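Local coordinates for prophage MuSo2, 43 kDa tail protein (Shewanella oneidensis, PDB 3CDD) that probably forms, as a trimer, the central hub of the tail baseplate in a Mu-like prophage, at residues A[41-45]-A[46-50]; A[97-100]-A[101-104]; A[156-159]-A[160-163]; A[290-293]-A[294-297]. All coordinates share one frame; numbering follows the deposited sequence.

Contact 1 (A[41-45]-A[46-50])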
ATOM      1  N   TYR A  41       2.378 -14.016  27.919  1.00 29.42           N
ATOM      2  CA  TYR A  41       2.563 -14.059  29.358  1.00 30.03           C
ATOM      3  C   TYR A  41       3.222 -12.775  29.853  1.00 29.33           C
ATOM      4  O   TYR A  41       4.119 -12.253  29.206  1.00 28.58           O
ATOM      5  CB  TYR A  41       3.393 -15.271  29.769  1.00 30.94           C
ATOM      6  CG  TYR A  41       2.637 -16.567  29.845  1.00 32.02           C
ATOM      7  CD1 TYR A  41       2.354 -17.297  28.696  1.00 34.64           C
ATOM      8  CD2 TYR A  41       2.220 -17.086  31.080  1.00 35.68           C
ATOM      9  CE1 TYR A  41       1.660 -18.526  28.761  1.00 34.51           C
ATOM     10  CE2 TYR A  41       1.523 -18.306  31.161  1.00 34.75           C
ATOM     11  CZ  TYR A  41       1.255 -19.014  29.982  1.00 35.30           C
ATOM     12  OH  TYR A  41       0.570 -20.213  30.025  1.00 36.29           O
ATOM     13  N   LYS A  42       2.747 -12.284  30.996  1.00 28.95           N
ATOM     14  CA  LYS A  42       3.370 -11.182  31.728  1.00 28.84           C
ATOM     15  C   LYS A  42       4.005 -11.688  33.043  1.00 28.52           C
ATOM     16  O   LYS A  42       3.356 -12.389  33.827  1.00 27.13           O
ATOM     17  CB  LYS A  42       2.341 -10.096  32.052  1.00 28.62           C
ATOM     18  CG  LYS A  42       1.813  -9.309  30.866  1.00 30.74           C
ATOM     19  CD  LYS A  42       2.897  -8.521  30.114  1.00 34.22           C
ATOM     20  CE  LYS A  42       3.550  -7.473  30.988  1.00 37.85           C
ATOM     21  NZ  LYS A  42       4.744  -6.835  30.316  1.00 42.45           N
ATOM     22  N   PHE A  43       5.264 -11.307  33.269  1.00 28.33           N
ATOM     23  CA  PHE A  43       6.002 -11.686  34.459  1.00 28.82           C
ATOM     24  C   PHE A  43       6.297 -10.455  35.304  1.00 29.77           C
ATOM     25  O   PHE A  43       7.191  -9.667  34.977  1.00 29.60           O
ATOM     26  CB  PHE A  43       7.289 -12.392  34.067  1.00 29.36           C
ATOM     27  CG  PHE A  43       7.060 -13.637  33.253  1.00 29.20           C
ATOM     28  CD1 PHE A  43       7.011 -14.880  33.862  1.00 30.46           C
ATOM     29  CD2 PHE A  43       6.864 -13.560  31.889  1.00 29.33           C
ATOM     30  CE1 PHE A  43       6.777 -16.026  33.105  1.00 30.40           C
ATOM     31  CE2 PHE A  43       6.636 -14.693  31.132  1.00 30.00           C
ATOM     32  CZ  PHE A  43       6.600 -15.925  31.741  1.00 29.38           C
ATOM     33  N   LEU A  44       5.545 -10.298  36.399  1.00 29.88           N
ATOM     34  CA  LEU A  44       5.594  -9.078  37.201  1.00 30.67           C
ATOM     35  C   LEU A  44       6.864  -8.935  38.034  1.00 31.29           C
ATOM     36  O   LEU A  44       7.183  -7.839  38.488  1.00 31.48           O
ATOM     37  CB  LEU A  44       4.345  -8.943  38.076  1.00 30.46           C
ATOM     38  CG  LEU A  44       3.039  -8.964  37.279  1.00 31.65           C
ATOM     39  CD1 LEU A  44       1.914  -9.270  38.177  1.00 31.13           C
ATOM     40  CD2 LEU A  44       2.791  -7.666  36.541  1.00 32.70           C
ATOM     41  N   GLY A  45       7.584 -10.039  38.224  1.00 31.72           N
ATOM     42  CA  GLY A  45       8.920  -9.992  38.819  1.00 32.36           C
ATOM     43  C   GLY A  45       9.986  -9.482  37.850  1.00 32.91           C
ATOM     44  O   GLY A  45      11.158  -9.439  38.202  1.00 33.13           O
ATOM     45  N   ASN A  46       9.581  -9.103  36.630  1.00 33.44           N
ATOM     46  CA  ASN A  46      10.477  -8.499  35.636  1.00 34.25           C
ATOM     47  C   ASN A  46      11.593  -9.484  35.283  1.00 34.23           C
ATOM     48  O   ASN A  46      12.739  -9.101  35.007  1.00 33.83           O
ATOM     49  CB  ASN A  46      11.047  -7.173  36.158  1.00 34.91           C
ATOM     50  CG  ASN A  46      11.123  -6.098  35.091  1.00 37.55           C
ATOM     51  OD1 ASN A  46      10.368  -6.110  34.107  1.00 40.28           O
ATOM     52  ND2 ASN A  46      12.027  -5.136  35.292  1.00 39.17           N
ATOM     53  N   ASP A  47      11.219 -10.763  35.275  1.00 33.77           N
ATOM     54  CA  ASP A  47      12.162 -11.854  35.131  1.00 34.13           C
ATOM     55  C   ASP A  47      11.734 -12.812  34.024  1.00 33.65           C
ATOM     56  O   ASP A  47      12.030 -13.995  34.058  1.00 34.00           O
ATOM     57  CB  ASP A  47      12.325 -12.574  36.480  1.00 34.47           C
ATOM     58  CG  ASP A  47      11.004 -13.092  37.045  1.00 35.02           C
ATOM     59  OD1 ASP A  47       9.921 -12.776  36.499  1.00 35.55           O
ATOM     60  OD2 ASP A  47      11.054 -13.827  38.047  1.00 35.31           O
ATOM     61  N   ALA A  48      11.028 -12.274  33.039  1.00 33.54           N
ATOM     62  CA  ALA A  48      10.560 -13.034  31.884  1.00 33.65           C
ATOM     63  C   ALA A  48      11.688 -13.778  31.167  1.00 33.79           C
ATOM     64  O   ALA A  48      11.500 -14.893  30.690  1.00 33.99           O
ATOM     65  CB  ALA A  48       9.859 -12.106  30.915  1.00 32.80           C
ATOM     66  N   GLN A  49      12.860 -13.160  31.083  1.00 33.90           N
ATOM     67  CA  GLN A  49      13.946 -13.723  30.282  1.00 34.17           C
ATOM     68  C   GLN A  49      14.595 -14.949  30.936  1.00 35.67           C
ATOM     69  O   GLN A  49      15.347 -15.681  30.287  1.00 35.27           O
ATOM     70  CB  GLN A  49      14.962 -12.631  29.942  1.00 33.53           C
ATOM     71  CG  GLN A  49      14.356 -11.528  29.057  1.00 32.74           C
ATOM     72  CD  GLN A  49      15.349 -10.470  28.636  1.00 33.31           C
ATOM     73  OE1 GLN A  49      16.551 -10.737  28.500  1.00 33.56           O
ATOM     74  NE2 GLN A  49      14.854  -9.263  28.409  1.00 30.52           N
ATOM     75  N   TYR A  50      14.287 -15.176  32.217  1.00 37.10           N
ATOM     76  CA  TYR A  50      14.765 -16.374  32.940  1.00 39.10           C
ATOM     77  C   TYR A  50      13.670 -17.446  33.069  1.00 39.86           C
ATOM     78  O   TYR A  50      13.837 -18.417  33.799  1.00 39.97           O
ATOM     79  CB  TYR A  50      15.317 -15.988  34.329  1.00 39.32           C
ATOM     80  CG  TYR A  50      16.194 -14.751  34.306  1.00 40.31           C
ATOM     81  CD1 TYR A  50      17.552 -14.829  33.973  1.00 41.48           C
ATOM     82  CD2 TYR A  50      15.659 -13.497  34.600  1.00 41.13           C
ATOM     83  CE1 TYR A  50      18.356 -13.678  33.944  1.00 41.65           C
ATOM     84  CE2 TYR A  50      16.443 -12.347  34.566  1.00 41.58           C
ATOM     85  CZ  TYR A  50      17.783 -12.439  34.233  1.00 41.57           C
ATOM     86  OH  TYR A  50      18.538 -11.280  34.210  1.00 41.69           O
TER
HETATM   87  O   HOH W   1       7.479 -13.304  37.514  1.00 28.49           O

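Contact 2 (A[97-100]-A[101-104])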
ATOM      1  N   ASP A  97      -4.291 -23.448   5.656  1.00 28.29           N
ATOM      2  CA  ASP A  97      -4.603 -24.865   5.512  1.00 28.56           C
ATOM      3  C   ASP A  97      -3.735 -25.507   4.407  1.00 28.15           C
ATOM      4  O   ASP A  97      -3.028 -24.797   3.696  1.00 28.89           O
ATOM      5  CB  ASP A  97      -6.139 -25.096   5.408  1.00 28.49           C
ATOM      6  CG  ASP A  97      -6.678 -25.138   3.982  1.00 30.30           C
ATOM      7  OD1 ASP A  97      -5.915 -25.071   2.977  1.00 25.98           O
ATOM      8  OD2 ASP A  97      -7.922 -25.275   3.892  1.00 30.56           O
ATOM      9  N   LYS A  98      -3.757 -26.837   4.304  1.00 27.39           N
ATOM     10  CA  LYS A  98      -2.893 -27.598   3.372  1.00 26.91           C
ATOM     11  C   LYS A  98      -2.875 -27.095   1.930  1.00 26.24           C
ATOM     12  O   LYS A  98      -1.836 -27.166   1.260  1.00 26.02           O
ATOM     13  CB  LYS A  98      -3.293 -29.084   3.358  1.00 26.78           C
ATOM     14  CG  LYS A  98      -2.909 -29.863   4.601  1.00 26.76           C
ATOM     15  CD  LYS A  98      -3.450 -31.296   4.556  1.00 27.24           C
ATOM     16  CE  LYS A  98      -2.888 -32.042   3.364  1.00 29.81           C
ATOM     17  NZ  LYS A  98      -3.008 -33.532   3.511  1.00 33.26           N
ATOM     18  N   THR A  99      -4.018 -26.594   1.448  1.00 25.92           N
ATOM     19  CA  THR A  99      -4.127 -26.137   0.051  1.00 25.87           C
ATOM     20  C   THR A  99      -3.201 -24.956  -0.263  1.00 26.61           C
ATOM     21  O   THR A  99      -3.038 -24.584  -1.423  1.00 25.70           O
ATOM     22  CB  THR A  99      -5.578 -25.807  -0.362  1.00 26.31           C
ATOM     23  OG1 THR A  99      -6.102 -24.770   0.481  1.00 26.37           O
ATOM     24  CG2 THR A  99      -6.477 -27.054  -0.282  1.00 26.43           C
ATOM     25  N   ALA A 100      -2.558 -24.396   0.768  1.00 27.26           N
ATOM     26  CA  ALA A 100      -1.621 -23.294   0.548  1.00 27.52           C
ATOM     27  C   ALA A 100      -0.441 -23.735  -0.323  1.00 27.62           C
ATOM     28  O   ALA A 100       0.094 -22.933  -1.083  1.00 28.15           O
ATOM     29  CB  ALA A 100      -1.138 -22.727   1.863  1.00 27.32           C
ATOM     30  N   ASP A 101      -0.043 -25.007  -0.228  1.00 27.22           N
ATOM     31  CA  ASP A 101       0.996 -25.547  -1.102  1.00 26.98           C
ATOM     32  C   ASP A 101       0.589 -25.433  -2.574  1.00 26.99           C
ATOM     33  O   ASP A 101       1.437 -25.201  -3.435  1.00 26.67           O
ATOM     34  CB  ASP A 101       1.327 -27.004  -0.752  1.00 26.03           C
ATOM     35  CG  ASP A 101       2.191 -27.124   0.497  1.00 26.64           C
ATOM     36  OD1 ASP A 101       2.783 -26.099   0.927  1.00 26.23           O
ATOM     37  OD2 ASP A 101       2.269 -28.241   1.057  1.00 24.80           O
ATOM     38  N   LEU A 102      -0.712 -25.578  -2.842  1.00 26.61           N
ATOM     39  CA  LEU A 102      -1.254 -25.468  -4.199  1.00 26.38           C
ATOM     40  C   LEU A 102      -1.197 -24.035  -4.707  1.00 26.41           C
ATOM     41  O   LEU A 102      -1.189 -23.806  -5.908  1.00 26.42           O
ATOM     42  CB  LEU A 102      -2.705 -25.952  -4.258  1.00 26.43           C
ATOM     43  CG  LEU A 102      -3.037 -27.378  -3.797  1.00 26.29           C
ATOM     44  CD1 LEU A 102      -4.550 -27.614  -3.897  1.00 24.49           C
ATOM     45  CD2 LEU A 102      -2.292 -28.439  -4.586  1.00 24.90           C
ATOM     46  N   VAL A 103      -1.172 -23.079  -3.781  1.00 25.18           N
ATOM     47  CA  VAL A 103      -1.147 -21.672  -4.121  1.00 24.94           C
ATOM     48  C   VAL A 103       0.298 -21.198  -4.311  1.00 24.42           C
ATOM     49  O   VAL A 103       0.563 -20.343  -5.161  1.00 23.56           O
ATOM     50  CB  VAL A 103      -1.789 -20.821  -2.985  1.00 25.24           C
ATOM     51  CG1 VAL A 103      -1.536 -19.298  -3.194  1.00 26.28           C
ATOM     52  CG2 VAL A 103      -3.288 -21.160  -2.807  1.00 26.29           C
ATOM     53  N   ASP A 104       1.203 -21.719  -3.477  1.00 23.50           N
ATOM     54  CA  ASP A 104       2.614 -21.278  -3.448  1.00 24.67           C
ATOM     55  C   ASP A 104       3.498 -21.901  -4.520  1.00 24.08           C
ATOM     56  O   ASP A 104       4.406 -21.244  -5.039  1.00 23.99           O
ATOM     57  CB  ASP A 104       3.270 -21.622  -2.103  1.00 24.18           C
ATOM     58  CG  ASP A 104       2.736 -20.815  -0.960  1.00 25.80           C
ATOM     59  OD1 ASP A 104       1.995 -19.809  -1.180  1.00 24.30           O
ATOM     60  OD2 ASP A 104       3.061 -21.227   0.181  1.00 28.71           O
TER

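Contact 3 (A[156-159]-A[160-163])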
ATOM      1  N   HIS A 156      -3.110 -24.286  -8.011  1.00 26.56           N
ATOM      2  CA  HIS A 156      -4.297 -23.424  -7.839  1.00 27.38           C
ATOM      3  C   HIS A 156      -4.651 -22.546  -9.047  1.00 28.18           C
ATOM      4  O   HIS A 156      -5.822 -22.476  -9.438  1.00 29.01           O
ATOM      5  CB  HIS A 156      -4.228 -22.553  -6.578  1.00 27.75           C
ATOM      6  CG  HIS A 156      -5.458 -21.728  -6.373  1.00 28.78           C
ATOM      7  ND1 HIS A 156      -5.463 -20.358  -6.501  1.00 31.16           N
ATOM      8  CD2 HIS A 156      -6.734 -22.088  -6.094  1.00 28.26           C
ATOM      9  CE1 HIS A 156      -6.686 -19.905  -6.280  1.00 32.10           C
ATOM     10  NE2 HIS A 156      -7.474 -20.936  -6.028  1.00 30.30           N
ATOM     11  N   GLU A 157      -3.673 -21.862  -9.631  1.00 28.19           N
ATOM     12  CA  GLU A 157      -3.943 -21.037 -10.810  1.00 28.84           C
ATOM     13  C   GLU A 157      -4.479 -21.843 -11.989  1.00 28.89           C
ATOM     14  O   GLU A 157      -5.360 -21.362 -12.725  1.00 29.52           O
ATOM     15  CB  GLU A 157      -2.689 -20.308 -11.277  1.00 28.99           C
ATOM     16  CG  GLU A 157      -2.257 -19.193 -10.401  1.00 30.88           C
ATOM     17  CD  GLU A 157      -0.860 -18.685 -10.769  1.00 34.82           C
ATOM     18  OE1 GLU A 157      -0.017 -19.479 -11.264  1.00 32.11           O
ATOM     19  OE2 GLU A 157      -0.618 -17.472 -10.566  1.00 38.12           O
ATOM     20  N   LEU A 158      -3.950 -23.049 -12.188  1.00 28.39           N
ATOM     21  CA  LEU A 158      -4.457 -23.909 -13.251  1.00 28.65           C
ATOM     22  C   LEU A 158      -5.885 -24.359 -12.976  1.00 28.47           C
ATOM     23  O   LEU A 158      -6.759 -24.246 -13.837  1.00 28.51           O
ATOM     24  CB  LEU A 158      -3.574 -25.133 -13.461  1.00 28.71           C
ATOM     25  CG  LEU A 158      -4.168 -26.205 -14.372  1.00 29.43           C
ATOM     26  CD1 LEU A 158      -4.226 -25.689 -15.802  1.00 30.52           C
ATOM     27  CD2 LEU A 158      -3.370 -27.507 -14.288  1.00 29.07           C
ATOM     28  N   LEU A 159      -6.123 -24.858 -11.770  1.00 28.05           N
ATOM     29  CA  LEU A 159      -7.434 -25.382 -11.416  1.00 27.52           C
ATOM     30  C   LEU A 159      -8.474 -24.286 -11.423  1.00 27.81           C
ATOM     31  O   LEU A 159      -9.608 -24.511 -11.847  1.00 27.98           O
ATOM     32  CB  LEU A 159      -7.386 -26.133 -10.078  1.00 26.79           C
ATOM     33  CG  LEU A 159      -6.483 -27.385 -10.148  1.00 26.75           C
ATOM     34  CD1 LEU A 159      -6.284 -28.083  -8.786  1.00 26.32           C
ATOM     35  CD2 LEU A 159      -6.988 -28.386 -11.217  1.00 25.61           C
ATOM     36  N   ALA A 160      -8.086 -23.089 -10.984  1.00 27.83           N
ATOM     37  CA  ALA A 160      -9.009 -21.964 -10.920  1.00 28.06           C
ATOM     38  C   ALA A 160      -9.433 -21.514 -12.327  1.00 28.00           C
ATOM     39  O   ALA A 160     -10.616 -21.272 -12.559  1.00 27.97           O
ATOM     40  CB  ALA A 160      -8.411 -20.793 -10.099  1.00 28.15           C
ATOM     41  N   ARG A 161      -8.494 -21.441 -13.270  1.00 28.28           N
ATOM     42  CA  ARG A 161      -8.875 -21.089 -14.646  1.00 29.35           C
ATOM     43  C   ARG A 161      -9.779 -22.144 -15.319  1.00 29.22           C
ATOM     44  O   ARG A 161     -10.777 -21.806 -15.959  1.00 29.53           O
ATOM     45  CB  ARG A 161      -7.689 -20.670 -15.526  1.00 29.46           C
ATOM     46  CG  ARG A 161      -6.536 -21.658 -15.702  1.00 30.33           C
ATOM     47  CD  ARG A 161      -5.606 -21.118 -16.810  1.00 30.40           C
ATOM     48  NE  ARG A 161      -4.397 -21.906 -17.079  1.00 29.63           N
ATOM     49  CZ  ARG A 161      -4.287 -22.821 -18.043  1.00 33.70           C
ATOM     50  NH1 ARG A 161      -5.325 -23.101 -18.832  1.00 33.62           N
ATOM     51  NH2 ARG A 161      -3.135 -23.463 -18.229  1.00 32.20           N
ATOM     52  N   LEU A 162      -9.460 -23.412 -15.125  1.00 29.07           N
ATOM     53  CA  LEU A 162     -10.339 -24.497 -15.574  1.00 29.30           C
ATOM     54  C   LEU A 162     -11.739 -24.404 -14.939  1.00 29.29           C
ATOM     55  O   LEU A 162     -12.753 -24.504 -15.643  1.00 28.67           O
ATOM     56  CB  LEU A 162      -9.698 -25.860 -15.272  1.00 28.91           C
ATOM     57  CG  LEU A 162      -8.328 -26.171 -15.907  1.00 28.95           C
ATOM     58  CD1 LEU A 162      -7.855 -27.561 -15.472  1.00 28.78           C
ATOM     59  CD2 LEU A 162      -8.338 -26.081 -17.421  1.00 26.50           C
ATOM     60  N   ALA A 163     -11.776 -24.220 -13.613  1.00 29.29           N
ATOM     61  CA  ALA A 163     -13.024 -24.081 -12.859  1.00 29.66           C
ATOM     62  C   ALA A 163     -13.941 -23.026 -13.483  1.00 30.57           C
ATOM     63  O   ALA A 163     -15.164 -23.198 -13.555  1.00 30.80           O
ATOM     64  CB  ALA A 163     -12.727 -23.727 -11.399  1.00 28.75           C
TER

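Contact 4 (A[290-293]-A[294-297])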
ATOM      1  N   TRP A 290     -18.642 -20.166  18.269  1.00 26.95           N
ATOM      2  CA  TRP A 290     -18.257 -20.697  16.959  1.00 26.40           C
ATOM      3  C   TRP A 290     -19.296 -21.713  16.462  1.00 26.69           C
ATOM      4  O   TRP A 290     -19.306 -22.100  15.278  1.00 26.00           O
ATOM      5  CB  TRP A 290     -16.935 -21.421  17.139  1.00 26.62           C
ATOM      6  CG  TRP A 290     -15.771 -20.535  17.388  1.00 26.04           C
ATOM      7  CD1 TRP A 290     -15.780 -19.196  17.740  1.00 27.28           C
ATOM      8  CD2 TRP A 290     -14.396 -20.915  17.277  1.00 26.48           C
ATOM      9  NE1 TRP A 290     -14.463 -18.731  17.865  1.00 26.53           N
ATOM     10  CE2 TRP A 290     -13.608 -19.768  17.582  1.00 25.48           C
ATOM     11  CE3 TRP A 290     -13.748 -22.107  16.913  1.00 24.46           C
ATOM     12  CZ2 TRP A 290     -12.212 -19.802  17.562  1.00 27.08           C
ATOM     13  CZ3 TRP A 290     -12.369 -22.138  16.900  1.00 24.97           C
ATOM     14  CH2 TRP A 290     -11.614 -20.992  17.209  1.00 25.73           C
ATOM     15  N   ARG A 291     -20.151 -22.150  17.389  1.00 25.59           N
ATOM     16  CA  ARG A 291     -21.200 -23.135  17.115  1.00 25.81           C
ATOM     17  C   ARG A 291     -22.583 -22.511  17.049  1.00 25.68           C
ATOM     18  O   ARG A 291     -22.920 -21.594  17.819  1.00 26.13           O
ATOM     19  CB  ARG A 291     -21.213 -24.189  18.200  1.00 25.74           C
ATOM     20  CG  ARG A 291     -20.011 -25.064  18.175  1.00 27.18           C
ATOM     21  CD  ARG A 291     -20.248 -26.352  18.932  1.00 26.83           C
ATOM     22  NE  ARG A 291     -19.001 -27.098  19.010  1.00 28.07           N
ATOM     23  CZ  ARG A 291     -18.621 -28.024  18.138  1.00 27.85           C
ATOM     24  NH1 ARG A 291     -19.412 -28.346  17.115  1.00 25.91           N
ATOM     25  NH2 ARG A 291     -17.454 -28.642  18.304  1.00 25.98           N
ATOM     26  N   ILE A 292     -23.381 -23.008  16.113  1.00 25.37           N
ATOM     27  CA  ILE A 292     -24.777 -22.635  15.995  1.00 24.58           C
ATOM     28  C   ILE A 292     -25.500 -23.316  17.145  1.00 25.11           C
ATOM     29  O   ILE A 292     -25.524 -24.532  17.187  1.00 24.42           O
ATOM     30  CB  ILE A 292     -25.296 -23.095  14.616  1.00 24.48           C
ATOM     31  CG1 ILE A 292     -24.470 -22.412  13.491  1.00 26.77           C
ATOM     32  CG2 ILE A 292     -26.751 -22.770  14.458  1.00 23.82           C
ATOM     33  CD1 ILE A 292     -24.472 -23.128  12.135  1.00 25.57           C
ATOM     34  N   PRO A 293     -26.093 -22.540  18.078  1.00 25.20           N
ATOM     35  CA  PRO A 293     -26.754 -23.155  19.259  1.00 24.93           C
ATOM     36  C   PRO A 293     -27.909 -24.113  18.933  1.00 25.57           C
ATOM     37  O   PRO A 293     -28.137 -25.094  19.678  1.00 25.02           O
ATOM     38  CB  PRO A 293     -27.272 -21.966  20.070  1.00 24.80           C
ATOM     39  CG  PRO A 293     -26.617 -20.715  19.448  1.00 24.89           C
ATOM     40  CD  PRO A 293     -26.194 -21.068  18.054  1.00 25.17           C
ATOM     41  N   GLN A 294     -28.640 -23.839  17.849  1.00 25.84           N
ATOM     42  CA  GLN A 294     -29.764 -24.708  17.466  1.00 26.11           C
ATOM     43  C   GLN A 294     -29.289 -26.105  17.076  1.00 26.49           C
ATOM     44  O   GLN A 294     -29.775 -27.119  17.586  1.00 26.89           O
ATOM     45  CB  GLN A 294     -30.586 -24.106  16.315  1.00 25.20           C
ATOM     46  CG  GLN A 294     -31.411 -22.890  16.699  1.00 25.74           C
ATOM     47  CD  GLN A 294     -30.591 -21.608  16.657  1.00 29.20           C
ATOM     48  OE1 GLN A 294     -29.392 -21.638  16.365  1.00 27.13           O
ATOM     49  NE2 GLN A 294     -31.229 -20.484  16.959  1.00 29.42           N
ATOM     50  N   THR A 295     -28.309 -26.118  16.187  1.00 27.11           N
ATOM     51  CA  THR A 295     -27.796 -27.314  15.531  0.50 27.70           C
ATOM     52  C   THR A 295     -26.587 -27.917  16.266  1.00 27.77           C
ATOM     53  O   THR A 295     -26.323 -29.134  16.182  1.00 27.57           O
ATOM     54  CB  THR A 295     -27.418 -26.975  14.053  0.50 27.77           C
ATOM     55  OG1 THR A 295     -27.078 -28.163  13.335  0.50 29.22           O
ATOM     56  CG2 THR A 295     -26.251 -26.039  13.993  0.50 27.82           C
ATOM     57  N   GLY A 296     -25.845 -27.060  16.972  1.00 27.73           N
ATOM     58  CA  GLY A 296     -24.602 -27.471  17.646  1.00 28.93           C
ATOM     59  C   GLY A 296     -23.472 -27.713  16.657  1.00 29.72           C
ATOM     60  O   GLY A 296     -22.425 -28.242  17.011  1.00 29.45           O
ATOM     61  N   LYS A 297     -23.677 -27.290  15.409  1.00 30.63           N
ATOM     62  CA  LYS A 297     -22.673 -27.452  14.377  1.00 30.87           C
ATOM     63  C   LYS A 297     -21.898 -26.159  14.234  1.00 30.47           C
ATOM     64  O   LYS A 297     -22.431 -25.070  14.456  1.00 31.22           O
ATOM     65  CB  LYS A 297     -23.302 -27.877  13.041  1.00 31.89           C
ATOM     66  CG  LYS A 297     -24.103 -29.197  13.104  1.00 32.47           C
ATOM     67  CD  LYS A 297     -23.216 -30.423  12.890  1.00 36.16           C
ATOM     68  CE  LYS A 297     -24.013 -31.728  12.899  1.00 35.66           C
ATOM     69  NZ  LYS A 297     -23.908 -32.475  14.185  1.00 38.24           N
TER

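Contact 1 (A[41-45]-A[46-50])
With chi1 at -59°, the phenyl ring of Phe43 stands beside its own backbone N and swings toward Ala48, while Asp47, at chi1 57°, tucks CG between its N and its carbonyl carbon and bends the carboxylate back over the turn. The ring meets Ala48 through its CD2 side: Phe43 CD2 lies 3.5 Å from Ala48 CB, and Phe43 CG is 3.8 Å from Ala48 CA. Asp47 OD1 comes alongside the base of the same aromatic side chain, 3.6 Å from Phe43 CB. What brings these groups together is a type I beta turn from Phe43 to Asn46. It is closed by Asn46 N donating to Phe43 O at 3.0 Å with an N-H...O angle of 150°. Asn46 then adopts a left-handed backbone conformation, which redirects the chain into the short 3-10 segment at Ala48 and Gln49. The turn follows strand 34-42 of the N-terminal GpP-like domain, and both Phe43 and Ala48 also rest on Ile89 of the neighbouring antiparallel strand 88-97. A water donates to Asp47 OD1 at 2.7 Å and accepts a weak bond from Gly45 N at 3.3 Å, bridging carboxylate and turn backbone. The other carboxylate oxygen, OD2, forms a salt bridge with Lys51, and the two oxygens therefore have separate partners. Next along the chain, Gln49 points away from the turn, and its amide bonds through OE1 to Gly195 N and through NE2 to Val198 O of the second subunit.

Contact 2 (A[97-100]-A[101-104])
Thr99 and Leu102 meet through both backbone and side chain at the start of helix 100-104. Among the backbone bonds, Asp101 N donates to Lys98 O at 3.2 Å, whereas Thr99 O receives two weak bonds, from Leu102 N and Val103 N. Ala100 O is gripped twice, by Asp104 N at 2.9 Å and Val103 N at 3.0 Å. Capping falls to Asp97, whose OD1 takes Thr99 N at 2.9 Å from above the carboxylate plane, forming an Asx turn, and Thr99 OG1 at 2.5 Å on its syn lone pair. A chi1 of 60° places OG1 between the Thr99 backbone N and carbonyl carbon, on the side from which it reaches the oxygen that the amide already holds. The apolar part is small: Leu102 CD1 touches Thr99 CB and CG2, each at 4.1 Å, with the two side chains crossing at a slant, and Leu102 continues onto Pro155 of helix 155-164. The charged ends are paired outside the two segments. Asp101 OD1, in the first helical turn, makes salt bridges to Arg248 and Arg250 of the second subunit, while OD2 of Asp104, which closes the short helix, pairs with Arg96 of its own chain and the same Arg250 of the second subunit. With Arg250 meeting both aspartates, their charge probably contributes to holding the subunit interface.

Contact 3 (A[156-159]-A[160-163])
Leu158 lays its CD1 methyl over one face of the Arg161 guanidinium, toward its rim, with CD1 3.5 Å from Arg161 NH2 and 3.6 Å from Arg161 CZ. Arg161 reaches this position with CG set between its backbone N and carbonyl carbon (chi1 58°) and the chain extended onward to NE. Its CG is also pressed against two helix carbonyls, 3.2 Å from both Leu158 O and Glu157 O. A second overlap, four residues apart, sets Ala160 CB over one face of the His156 ring, 4.2 Å from His156 NE2. Regular alpha-helical bonds link the halves of helix 155-164, the straightest being Leu162 N to Leu158 O at 174°. On the buried side Leu158 CG touches Leu162 CD1 at 4.1 Å, and this leucine surface of the gp44-like second domain packs on helix 119-127 and strand 144-148. Arg161 NE makes salt bridges with Glu153 and Glu150, and NH2 a weak bond to Gln148 O. A methyl over the flat face and carboxylates at NE suggest that the weakly hydrated face is packed while the N-H edge carries the polar bonds, which would hold the guanidinium between helix and preceding loop.

Contact 4 (A[290-293]-A[294-297])
Arg291 NH1 donates to Gly296 O at 3.0 Å, with the carbonyl oxygen tilted from the guanidinium plane. Two backbone bonds lie next to it. Ile292 N meets Lys297 O at 2.8 Å along an almost straight line (171°), and Gly296 N returns to Ile292 O at 2.6 Å, closing an alpha-turn across Pro293, Gln294 and Thr295. Lys297 O is touched a second time by Arg291 CA, a CA-H...O contact of 3.5 Å. Side chains pad the turn: Gln294, bent at chi2 (84°), brings OE1 to 3.4 Å from Ile292 CG2 and 3.7 Å from Pro293 CD, crossing Ile292 at roughly a right angle. The reversal is tight and hairpin-like, the two halves running 144° apart, and the positive phi of Gly296 lets the chain turn back. It lies in the loop that joins strands 281-288 and 304-309 of the fourth GpP domain. Farther out, Arg291 is steered by salt bridges from NE to Glu5 and from NH1 to Glu70, Ile292 rests on Val190 and Trp299, and Trp290 NE1 bonds to Ser326 O. With one NH1 serving both Glu70 and the Gly296 carbonyl, the guanidinium ties the return arm of the turn to acidic residues from the amino-terminal part of the chain, and its positive charge would be expected to polarise that carbonyl.

How the contacts relate
The four contacts follow one another along the chain and fall in three family domains, contacts 2 and 3 sharing one. Contacts 2 and 3 touch: Leu102 O and His156 N lie 2.9 Å apart, a probable hydrogen bond, and Val103 packs on His156, with centres about 13 Å apart, joining helices 100-104 and 155-164. Contact 1 is far from this pair, its centre about 38 Å from that of contact 2 and about 50 Å from that of contact 3, on the opposite side of the chain's centre from the latter. Contact 4 stays apart from all, its nearest atoms about 13 Å from those of contact 2. Contacts 1 and 2 both reach the second subunit, consistent with a trimeric hub.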